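Local coordinates for protein sorbitol-6-phosphate dehydrogenase (Erwinia amylovora CFBP1430, PDB 5O3Z) that probably catalyses the oxidation of sorbitol 6-phosphate at carbon 2, as a tetrameric member of the short-chain dehydrogenase/reductase family, at residues 49-52 against 57-60; 94-99 against 156-161; 170-175 against 181-186. All coordinates share one frame; numbering follows the deposited sequence.

Interaction 1. Residues 49-52 against 57-60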
ATOM      1  N   THR A  49       9.755   0.623 -41.461  1.00 35.49           N
ATOM      2  CA  THR A  49       8.502  -0.168 -41.392  1.00 41.90           C
ATOM      3  C   THR A  49       7.262   0.692 -41.086  1.00 40.19           C
ATOM      4  O   THR A  49       6.247   0.645 -41.784  1.00 41.08           O
ATOM      5  CB  THR A  49       8.658  -1.244 -40.328  1.00 42.37           C
ATOM      6  OG1 THR A  49       9.742  -2.093 -40.712  1.00 44.51           O
ATOM      7  CG2 THR A  49       7.358  -2.066 -40.133  1.00 45.14           C
ATOM      8  N   ILE A  50       7.340   1.506 -40.046  1.00 41.64           N
ATOM      9  CA  ILE A  50       6.241   2.429 -39.707  1.00 38.64           C
ATOM     10  C   ILE A  50       5.972   3.436 -40.835  1.00 38.43           C
ATOM     11  O   ILE A  50       4.817   3.644 -41.208  1.00 40.82           O
ATOM     12  CB  ILE A  50       6.469   3.106 -38.322  1.00 37.32           C
ATOM     13  CG1 ILE A  50       6.231   2.049 -37.221  1.00 37.73           C
ATOM     14  CG2 ILE A  50       5.581   4.362 -38.121  1.00 36.45           C
ATOM     15  CD1 ILE A  50       7.184   2.151 -36.063  1.00 36.34           C
ATOM     16  N   ASN A  51       6.992   4.047 -41.421  1.00 36.48           N
ATOM     17  CA  ASN A  51       6.724   4.940 -42.588  1.00 37.59           C
ATOM     18  C   ASN A  51       6.239   4.213 -43.871  1.00 34.46           C
ATOM     19  O   ASN A  51       5.450   4.757 -44.628  1.00 37.25           O
ATOM     20  CB  ASN A  51       7.930   5.814 -42.903  1.00 36.18           C
ATOM     21  CG  ASN A  51       8.273   6.759 -41.764  1.00 35.50           C
ATOM     22  OD1 ASN A  51       7.409   7.151 -40.957  1.00 38.77           O
ATOM     23  ND2 ASN A  51       9.522   7.164 -41.714  1.00 33.28           N
ATOM     24  N   SER A  52       6.666   2.974 -44.080  1.00 38.80           N
ATOM     25  CA  SER A  52       6.161   2.143 -45.182  1.00 36.84           C
ATOM     26  C   SER A  52       4.662   1.827 -45.080  1.00 41.35           C
ATOM     27  O   SER A  52       4.054   1.426 -46.108  1.00 36.02           O
ATOM     28  CB  SER A  52       6.905   0.811 -45.245  1.00 39.43           C
ATOM     29  OG  SER A  52       8.224   1.059 -45.700  1.00 44.13           O
ATOM     30  N   GLY A  57       7.869  10.291 -42.836  1.00 41.14           N
ATOM     31  CA  GLY A  57       8.010  11.322 -41.792  1.00 43.71           C
ATOM     32  C   GLY A  57       7.088  11.065 -40.603  1.00 42.04           C
ATOM     33  O   GLY A  57       6.922  11.931 -39.758  1.00 43.26           O
ATOM     34  N   ARG A  58       6.504   9.874 -40.544  1.00 39.19           N
ATOM     35  CA  ARG A  58       5.689   9.495 -39.394  1.00 40.47           C
ATOM     36  C   ARG A  58       6.560   9.082 -38.224  1.00 37.86           C
ATOM     37  O   ARG A  58       6.304   9.515 -37.089  1.00 36.30           O
ATOM     38  CB  ARG A  58       4.741   8.365 -39.711  1.00 40.78           C
ATOM     39  CG  ARG A  58       3.785   8.079 -38.549  1.00 44.74           C
ATOM     40  CD  ARG A  58       2.391   7.905 -39.054  1.00 48.05           C
ATOM     41  NE  ARG A  58       1.443   8.847 -38.513  1.00 53.11           N
ATOM     42  CZ  ARG A  58       0.139   8.600 -38.432  1.00 53.64           C
ATOM     43  NH1 ARG A  58      -0.674   9.521 -37.920  1.00 62.74           N
ATOM     44  NH2 ARG A  58      -0.366   7.463 -38.895  1.00 50.44           N
ATOM     45  N   ALA A  59       7.554   8.251 -38.539  1.00 34.38           N
ATOM     46  CA  ALA A  59       8.572   7.774 -37.599  1.00 34.89           C
ATOM     47  C   ALA A  59      10.052   8.101 -38.022  1.00 38.60           C
ATOM     48  O   ALA A  59      10.409   8.018 -39.223  1.00 37.55           O
ATOM     49  CB  ALA A  59       8.409   6.300 -37.407  1.00 31.97           C
ATOM     50  N   TYR A  60      10.878   8.474 -37.047  1.00 35.55           N
ATOM     51  CA  TYR A  60      12.357   8.550 -37.193  1.00 35.75           C
ATOM     52  C   TYR A  60      13.045   7.724 -36.106  1.00 34.53           C
ATOM     53  O   TYR A  60      12.551   7.618 -34.950  1.00 28.90           O
ATOM     54  CB  TYR A  60      12.855   9.981 -37.103  1.00 35.25           C
ATOM     55  CG  TYR A  60      12.490  10.786 -38.301  1.00 39.66           C
ATOM     56  CD1 TYR A  60      11.216  11.392 -38.402  1.00 38.73           C
ATOM     57  CD2 TYR A  60      13.394  10.931 -39.381  1.00 39.74           C
ATOM     58  CE1 TYR A  60      10.852  12.131 -39.536  1.00 41.85           C
ATOM     59  CE2 TYR A  60      13.027  11.662 -40.519  1.00 41.24           C
ATOM     60  CZ  TYR A  60      11.774  12.253 -40.592  1.00 41.68           C
ATOM     61  OH  TYR A  60      11.460  12.967 -41.708  1.00 48.23           O
TER
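The side-chain oxygen OD1 of Asn51 is gripped by two successive backbone N-H groups, those of Ala59 and Arg58. The stronger bond comes from Ala59 N, 2.7 Å from Asn51 OD1, nearly straight at the hydrogen (166°) and directed at a lone pair in the plane of the amide carbonyl. Arg58 N lies only slightly farther from the same OD1, at 2.9 Å, but its N-H is strongly bent away, so this second bond is weak. The other half of the amide turns back to the strand: Asn51 ND2 donates to Ala59 O over 2.8 Å and meets a lone pair of that carbonyl in its plane, although the acceptor sits 21° out of the plane of the asparagine amide itself. With CG anti to its own carbonyl carbon (chi1 -63°), Asn51 reaches from the last turns of helix 40-54 to both backbone polar groups of one residue.

These segments belong to the beta-alpha-beta unit formed by strand 32-37, helix 40-54 and strand 59-63 in the Rossmann fold of the short-chain dehydrogenases. Strand 59-63 is an outermost strand of the parallel sheet within the chain. Through their backbones Arg58 bonds to Val33, and Tyr60 to Val33 and Val35, on the neighbouring strand, whereas the N-H and carbonyl of Ala59 pair with the asparagine amide, much as they might with a further strand.

Apolar packing flanks this polar pairing. Ile50 CG2 presses on Ala59 CB at 3.5 Å, a close methyl-to-methyl approach between buried residues. The same CG2 touches Arg58 CG more loosely, at 4.2 Å; there the two side chains run about at right angles, and the bent arginine chain leads its guanidinium group away from the helix.

Interaction 2. Residues 94-99 against 156-161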
ATOM      1  N   GLY A  94      15.515  -2.103 -19.255  1.00 46.18           N
ATOM      2  CA  GLY A  94      15.981  -2.831 -18.068  1.00 48.47           C
ATOM      3  C   GLY A  94      15.468  -4.247 -17.972  1.00 51.15           C
ATOM      4  O   GLY A  94      14.288  -4.495 -18.258  1.00 53.95           O
ATOM      5  N   VAL A  95      16.361  -5.157 -17.557  1.00 51.64           N
ATOM      6  CA  VAL A  95      16.101  -6.616 -17.486  1.00 52.07           C
ATOM      7  C   VAL A  95      16.554  -7.181 -16.119  1.00 56.44           C
ATOM      8  O   VAL A  95      17.295  -6.526 -15.372  1.00 62.11           O
ATOM      9  CB  VAL A  95      16.753  -7.418 -18.665  1.00 50.49           C
ATOM     10  CG1 VAL A  95      16.770  -6.600 -19.950  1.00 53.31           C
ATOM     11  CG2 VAL A  95      18.172  -7.894 -18.355  1.00 43.91           C
ATOM     12  N   ALA A  96      16.107  -8.400 -15.817  1.00 56.54           N
ATOM     13  CA  ALA A  96      16.301  -9.002 -14.506  1.00 52.43           C
ATOM     14  C   ALA A  96      17.560  -9.872 -14.507  1.00 53.69           C
ATOM     15  O   ALA A  96      17.760 -10.680 -15.422  1.00 52.83           O
ATOM     16  CB  ALA A  96      15.075  -9.829 -14.121  1.00 52.26           C
ATOM     17  N   LYS A  97      18.411  -9.677 -13.497  1.00 53.64           N
ATOM     18  CA  LYS A  97      19.522 -10.598 -13.216  1.00 53.16           C
ATOM     19  C   LYS A  97      19.433 -11.150 -11.784  1.00 53.70           C
ATOM     20  O   LYS A  97      19.407 -10.371 -10.803  1.00 54.01           O
ATOM     21  CB  LYS A  97      20.903  -9.956 -13.443  1.00 56.19           C
ATOM     22  CG  LYS A  97      22.060 -10.939 -13.215  1.00 57.25           C
ATOM     23  CD  LYS A  97      21.902 -12.255 -13.994  1.00 64.73           C
ATOM     24  CE  LYS A  97      22.901 -13.340 -13.589  1.00 67.32           C
ATOM     25  NZ  LYS A  97      24.197 -13.196 -14.306  1.00 66.74           N
ATOM     26  N   ALA A  98      19.429 -12.487 -11.696  1.00 46.80           N
ATOM     27  CA  ALA A  98      19.092 -13.206 -10.505  1.00 43.36           C
ATOM     28  C   ALA A  98      20.324 -13.840  -9.885  1.00 44.98           C
ATOM     29  O   ALA A  98      21.123 -14.467 -10.590  1.00 36.62           O
ATOM     30  CB  ALA A  98      18.092 -14.310 -10.834  1.00 44.50           C
ATOM     31  N   ALA A  99      20.432 -13.703  -8.561  1.00 43.98           N
ATOM     32  CA  ALA A  99      21.445 -14.355  -7.734  1.00 42.48           C
ATOM     33  C   ALA A  99      21.100 -14.002  -6.289  1.00 41.35           C
ATOM     34  O   ALA A  99      20.726 -12.833  -6.022  1.00 35.14           O
ATOM     35  CB  ALA A  99      22.846 -13.829  -8.049  1.00 41.32           C
ATOM     36  N   SER A 156      17.478  -8.680  -6.038  1.00 31.44           N
ATOM     37  CA  SER A 156      17.654  -7.429  -5.304  1.00 30.34           C
ATOM     38  C   SER A 156      17.908  -6.194  -6.158  1.00 29.92           C
ATOM     39  O   SER A 156      17.344  -5.127  -5.889  1.00 27.97           O
ATOM     40  CB  SER A 156      18.718  -7.606  -4.199  1.00 31.25           C
ATOM     41  OG  SER A 156      20.036  -7.708  -4.735  1.00 35.61           O
ATOM     42  N   GLY A 157      18.779  -6.328  -7.175  1.00 27.15           N
ATOM     43  CA  GLY A 157      19.124  -5.220  -8.021  1.00 26.14           C
ATOM     44  C   GLY A 157      17.954  -4.698  -8.809  1.00 24.39           C
ATOM     45  O   GLY A 157      17.667  -3.485  -8.874  1.00 22.19           O
ATOM     46  N   TYR A 158      17.229  -5.662  -9.350  1.00 26.99           N
ATOM     47  CA  TYR A 158      15.994  -5.403 -10.062  1.00 27.53           C
ATOM     48  C   TYR A 158      14.886  -4.773  -9.163  1.00 22.74           C
ATOM     49  O   TYR A 158      14.359  -3.768  -9.516  1.00 24.29           O
ATOM     50  CB  TYR A 158      15.549  -6.680 -10.784  1.00 28.39           C
ATOM     51  CG  TYR A 158      14.486  -6.460 -11.877  1.00 33.64           C
ATOM     52  CD1 TYR A 158      14.794  -5.753 -13.043  1.00 35.42           C
ATOM     53  CD2 TYR A 158      13.178  -6.977 -11.737  1.00 34.44           C
ATOM     54  CE1 TYR A 158      13.845  -5.576 -14.054  1.00 38.69           C
ATOM     55  CE2 TYR A 158      12.207  -6.793 -12.740  1.00 36.45           C
ATOM     56  CZ  TYR A 158      12.557  -6.103 -13.908  1.00 39.86           C
ATOM     57  OH  TYR A 158      11.639  -5.872 -14.919  1.00 39.18           O
ATOM     58  N   SER A 159      14.596  -5.321  -7.985  1.00 24.92           N
ATOM     59  CA  SER A 159      13.582  -4.716  -7.111  1.00 23.24           C
ATOM     60  C   SER A 159      13.926  -3.324  -6.587  1.00 21.79           C
ATOM     61  O   SER A 159      13.102  -2.441  -6.584  1.00 20.15           O
ATOM     62  CB  SER A 159      13.236  -5.631  -5.956  1.00 25.06           C
ATOM     63  OG  SER A 159      12.413  -6.710  -6.420  1.00 25.25           O
ATOM     64  N   ALA A 160      15.155  -3.151  -6.158  1.00 20.85           N
ATOM     65  CA  ALA A 160      15.636  -1.871  -5.708  1.00 19.60           C
ATOM     66  C   ALA A 160      15.369  -0.776  -6.781  1.00 21.55           C
ATOM     67  O   ALA A 160      14.849   0.318  -6.503  1.00 22.84           O
ATOM     68  CB  ALA A 160      17.127  -1.990  -5.377  1.00 20.56           C
ATOM     69  N   ALA A 161      15.698  -1.108  -8.023  1.00 20.73           N
ATOM     70  CA  ALA A 161      15.636  -0.142  -9.085  1.00 21.03           C
ATOM     71  C   ALA A 161      14.204   0.104  -9.522  1.00 19.05           C
ATOM     72  O   ALA A 161      13.879   1.197  -9.797  1.00 20.23           O
ATOM     73  CB  ALA A 161      16.439  -0.653 -10.258  1.00 22.07           C
TER
HETATM   74  O   HOH W   1      18.450  -8.214  -9.973  1.00 41.13           O
HETATM   75  O   HOH W   2      19.084 -10.765  -4.585  1.00 41.49           O
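Ala96 lays its methyl group on the ring of Tyr158, the tyrosine that opens a Tyr-Ser-Ala-Ala-Lys sequence matching the YxxxK signature of short-chain dehydrogenases. In this family the signature lies at the active site; the loop of 94-99, which follows strand 88-91 of the Rossmann fold, therefore probably borders that site.

The central interaction is a CH-pi contact. Ala96 CB lies 4.1 Å from the centroid of the Tyr158 ring and 9° off its normal, almost squarely above the centre of one face. The ring is brought under the loop because CG stands anti to the backbone N of Tyr158 (chi1 -164°), extending the side chain from the first turn of helix 156-176 toward the loop.

Van der Waals contacts with the loop backbone accompany it. Ala96 CA also lies over the covered face, 3.9 Å from Tyr158 CD1. The carbonyl oxygen of Val95 approaches the same CD1 obliquely, at 3.5 Å. More loosely placed, the oxygen of Gly94 lies off the ring edge near its plane, 4.4 Å from Tyr158 CE1. Ser147, which touches Tyr158 from another loop, adds a further neighbour.

No direct hydrogen bond joins the segments; two waters serve instead, each accepting from an amide in the first helical turn, where no earlier helical carbonyl is available. Water 1 takes the N-H of Tyr158 at 2.9 Å from its N and donates to Lys97 O. Water 2 lies 3.0 Å from Ser156 N, whose N-H it accepts, and gives a hydrogen to the carbonyl oxygen of Ala99, also at 3.0 Å.

Interaction 3. Residues 170-175 against 181-186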
ATOM      1  N   GLN A 170       6.450   9.313  -8.503  1.00 21.30           N
ATOM      2  CA  GLN A 170       5.640  10.158  -7.656  1.00 20.76           C
ATOM      3  C   GLN A 170       6.238  11.581  -7.508  1.00 21.79           C
ATOM      4  O   GLN A 170       5.502  12.573  -7.543  1.00 21.67           O
ATOM      5  CB  GLN A 170       5.405   9.492  -6.261  1.00 19.62           C
ATOM      6  CG  GLN A 170       4.665   8.186  -6.361  1.00 19.69           C
ATOM      7  CD  GLN A 170       4.384   7.583  -4.983  1.00 19.11           C
ATOM      8  OE1 GLN A 170       4.503   8.249  -3.993  1.00 18.28           O
ATOM      9  NE2 GLN A 170       4.023   6.318  -4.972  1.00 17.85           N
ATOM     10  N   SER A 171       7.549  11.680  -7.274  1.00 23.52           N
ATOM     11  CA  SER A 171       8.202  12.960  -7.192  1.00 24.86           C
ATOM     12  C   SER A 171       8.029  13.732  -8.535  1.00 24.16           C
ATOM     13  O   SER A 171       7.752  14.931  -8.508  1.00 24.42           O
ATOM     14  CB  SER A 171       9.707  12.837  -6.935  1.00 25.95           C
ATOM     15  OG  SER A 171       9.955  12.593  -5.564  1.00 29.55           O
ATOM     16  N   LEU A 172       8.301  13.061  -9.662  1.00 22.87           N
ATOM     17  CA  LEU A 172       8.048  13.694 -10.999  1.00 22.49           C
ATOM     18  C   LEU A 172       6.639  14.271 -11.121  1.00 23.38           C
ATOM     19  O   LEU A 172       6.432  15.420 -11.570  1.00 25.23           O
ATOM     20  CB  LEU A 172       8.212  12.686 -12.132  1.00 22.79           C
ATOM     21  CG  LEU A 172       9.658  12.207 -12.390  1.00 23.89           C
ATOM     22  CD1 LEU A 172       9.819  11.169 -13.444  1.00 22.42           C
ATOM     23  CD2 LEU A 172      10.534  13.391 -12.701  1.00 24.80           C
ATOM     24  N   ALA A 173       5.664  13.467 -10.730  1.00 21.94           N
ATOM     25  CA  ALA A 173       4.269  13.851 -10.790  1.00 22.01           C
ATOM     26  C   ALA A 173       4.038  15.075  -9.995  1.00 21.03           C
ATOM     27  O   ALA A 173       3.307  15.955 -10.437  1.00 23.03           O
ATOM     28  CB  ALA A 173       3.358  12.691 -10.300  1.00 21.76           C
ATOM     29  N   LEU A 174       4.650  15.178  -8.816  1.00 21.55           N
ATOM     30  CA  LEU A 174       4.409  16.324  -7.975  1.00 22.81           C
ATOM     31  C   LEU A 174       5.146  17.566  -8.530  1.00 24.25           C
ATOM     32  O   LEU A 174       4.664  18.720  -8.424  1.00 24.78           O
ATOM     33  CB  LEU A 174       4.785  16.079  -6.510  1.00 21.93           C
ATOM     34  CG  LEU A 174       4.019  14.981  -5.723  1.00 22.20           C
ATOM     35  CD1 LEU A 174       4.625  14.922  -4.332  1.00 23.29           C
ATOM     36  CD2 LEU A 174       2.573  15.323  -5.682  1.00 21.70           C
ATOM     37  N   ASP A 175       6.338  17.336  -9.065  1.00 25.94           N
ATOM     38  CA  ASP A 175       7.117  18.461  -9.656  1.00 26.82           C
ATOM     39  C   ASP A 175       6.449  18.978 -10.911  1.00 27.87           C
ATOM     40  O   ASP A 175       6.591  20.172 -11.227  1.00 30.44           O
ATOM     41  CB  ASP A 175       8.535  18.041 -10.022  1.00 27.56           C
ATOM     42  CG  ASP A 175       9.452  17.943  -8.837  1.00 29.20           C
ATOM     43  OD1 ASP A 175       8.997  17.928  -7.653  1.00 30.49           O
ATOM     44  OD2 ASP A 175      10.676  17.863  -9.057  1.00 27.93           O
ATOM     45  N   ILE A 181       1.450  18.075 -16.717  1.00 24.55           N
ATOM     46  CA  ILE A 181       2.031  16.831 -17.172  1.00 24.79           C
ATOM     47  C   ILE A 181       1.784  15.762 -16.102  1.00 24.51           C
ATOM     48  O   ILE A 181       2.116  15.987 -14.981  1.00 23.07           O
ATOM     49  CB  ILE A 181       3.561  16.940 -17.394  1.00 25.25           C
ATOM     50  CG1 ILE A 181       3.904  18.044 -18.417  1.00 26.69           C
ATOM     51  CG2 ILE A 181       4.050  15.617 -17.987  1.00 26.01           C
ATOM     52  CD1 ILE A 181       5.354  18.415 -18.444  1.00 26.49           C
ATOM     53  N   THR A 182       1.243  14.628 -16.504  1.00 23.36           N
ATOM     54  CA  THR A 182       1.092  13.463 -15.655  1.00 23.89           C
ATOM     55  C   THR A 182       2.175  12.376 -15.913  1.00 23.83           C
ATOM     56  O   THR A 182       2.717  12.254 -16.996  1.00 24.36           O
ATOM     57  CB  THR A 182      -0.287  12.817 -15.827  1.00 22.38           C
ATOM     58  OG1 THR A 182      -0.363  12.145 -17.078  1.00 24.58           O
ATOM     59  CG2 THR A 182      -1.378  13.789 -15.703  1.00 22.25           C
ATOM     60  N   VAL A 183       2.413  11.536 -14.895  1.00 24.35           N
ATOM     61  CA  VAL A 183       3.515  10.572 -14.836  1.00 22.63           C
ATOM     62  C   VAL A 183       2.978   9.330 -14.133  1.00 22.45           C
ATOM     63  O   VAL A 183       2.413   9.466 -13.018  1.00 22.52           O
ATOM     64  CB  VAL A 183       4.647  11.138 -13.980  1.00 22.83           C
ATOM     65  CG1 VAL A 183       5.938  10.253 -14.106  1.00 22.13           C
ATOM     66  CG2 VAL A 183       4.924  12.602 -14.321  1.00 24.30           C
ATOM     67  N   HIS A 184       3.153   8.184 -14.752  1.00 22.82           N
ATOM     68  CA  HIS A 184       2.755   6.855 -14.266  1.00 22.93           C
ATOM     69  C   HIS A 184       3.782   5.823 -14.481  1.00 24.61           C
ATOM     70  O   HIS A 184       4.589   5.926 -15.417  1.00 23.28           O
ATOM     71  CB  HIS A 184       1.506   6.373 -14.978  1.00 23.19           C
ATOM     72  CG  HIS A 184       0.345   7.290 -14.837  1.00 23.03           C
ATOM     73  ND1 HIS A 184      -0.316   7.452 -13.623  1.00 24.12           N
ATOM     74  CD2 HIS A 184      -0.246   8.142 -15.722  1.00 23.16           C
ATOM     75  CE1 HIS A 184      -1.243   8.393 -13.765  1.00 23.94           C
ATOM     76  NE2 HIS A 184      -1.234   8.823 -15.036  1.00 23.84           N
ATOM     77  N   SER A 185       3.751   4.788 -13.630  1.00 21.28           N
ATOM     78  CA  SER A 185       4.543   3.613 -13.810  1.00 20.86           C
ATOM     79  C   SER A 185       3.574   2.459 -14.017  1.00 21.93           C
ATOM     80  O   SER A 185       2.551   2.316 -13.275  1.00 20.53           O
ATOM     81  CB  SER A 185       5.447   3.402 -12.585  1.00 21.49           C
ATOM     82  OG  SER A 185       6.576   4.280 -12.598  1.00 21.62           O
ATOM     83  N   LEU A 186       3.863   1.628 -15.008  1.00 21.02           N
ATOM     84  CA  LEU A 186       3.019   0.489 -15.316  1.00 21.72           C
ATOM     85  C   LEU A 186       3.625  -0.737 -14.778  1.00 22.40           C
ATOM     86  O   LEU A 186       4.719  -1.100 -15.182  1.00 21.03           O
ATOM     87  CB  LEU A 186       2.818   0.311 -16.852  1.00 23.01           C
ATOM     88  CG  LEU A 186       2.192   1.424 -17.664  1.00 23.71           C
ATOM     89  CD1 LEU A 186       1.768   0.917 -19.064  1.00 24.17           C
ATOM     90  CD2 LEU A 186       1.009   2.061 -16.901  1.00 25.02           C
TER
HETATM   91  O   HOH W   3       1.526  15.290 -12.640  1.00 31.46           O
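The first torsion of Val183 (chi1 -170°) sets CG1 anti to its backbone N and CG2 anti to its carbonyl carbon, so that the two methyls straddle neighbouring parts of helix 156-176: CG1 faces CB and CD1 of Leu172, while CG2 lies on N and CA of Ala173 and also near Leu172 CB. Leu172 answers with CG beside its own backbone N (chi1 -69°), and its side chain meets that of Val183 at about a right angle. Val183 CG1 then touches Leu172 CB at 3.9 Å and the branch tip Leu172 CD1 at 4.0 Å. The other methyl rests on the helix backbone itself, with Val183 CG2 3.8 Å from Ala173 N. The small side chain of Ala173 allows a near approach of helix and strand, its CB lying 4.2 Å from Val183 CB.

Val183 is one place where helix 156-176 rests on strand 182-188 in the beta-alpha-beta unit that starts from strand 139-145; Thr169 and Ser185 join the same two elements by a hydroxyl-hydroxyl hydrogen bond. Tyr120 of helix 106-133 touches both Leu172 and Val183 and adds to the packing. Gln170, Ser171 and Asp175 hydrogen-bond to the second subunit, and Met262 of the third subunit also packs on Ala173.

Just before the strand, water 3 bridges the two segments, donating to Ala173 O at 2.9 Å and to Ile181 O. Between 170-175 and 181-186 no direct hydrogen bond forms, consistent with a contact held mainly by apolar packing, with water admitted at the carbonyl end.

How the interactions relate
The three contacts follow one another along the chain, all within the short-chain dehydrogenase fold. Interactions 1 and 3 each pair a helix with the next strand of a beta-alpha-beta unit and reach the same seven-stranded parallel sheet, one at its outermost strand 59-63, the other at strand 182-188 near its far side; their centres are 29 Å apart. Interactions 1 and 2, with centres 34 Å apart, lie on opposite sides of the chain's centre. Interactions 2 and 3 share helix 156-176, with nearest atoms about 8 Å apart. Both touch the second subunit, so this helix connects the probable active-site region, the sheet and the assembly. No other chain of the tetramer touches interaction 1.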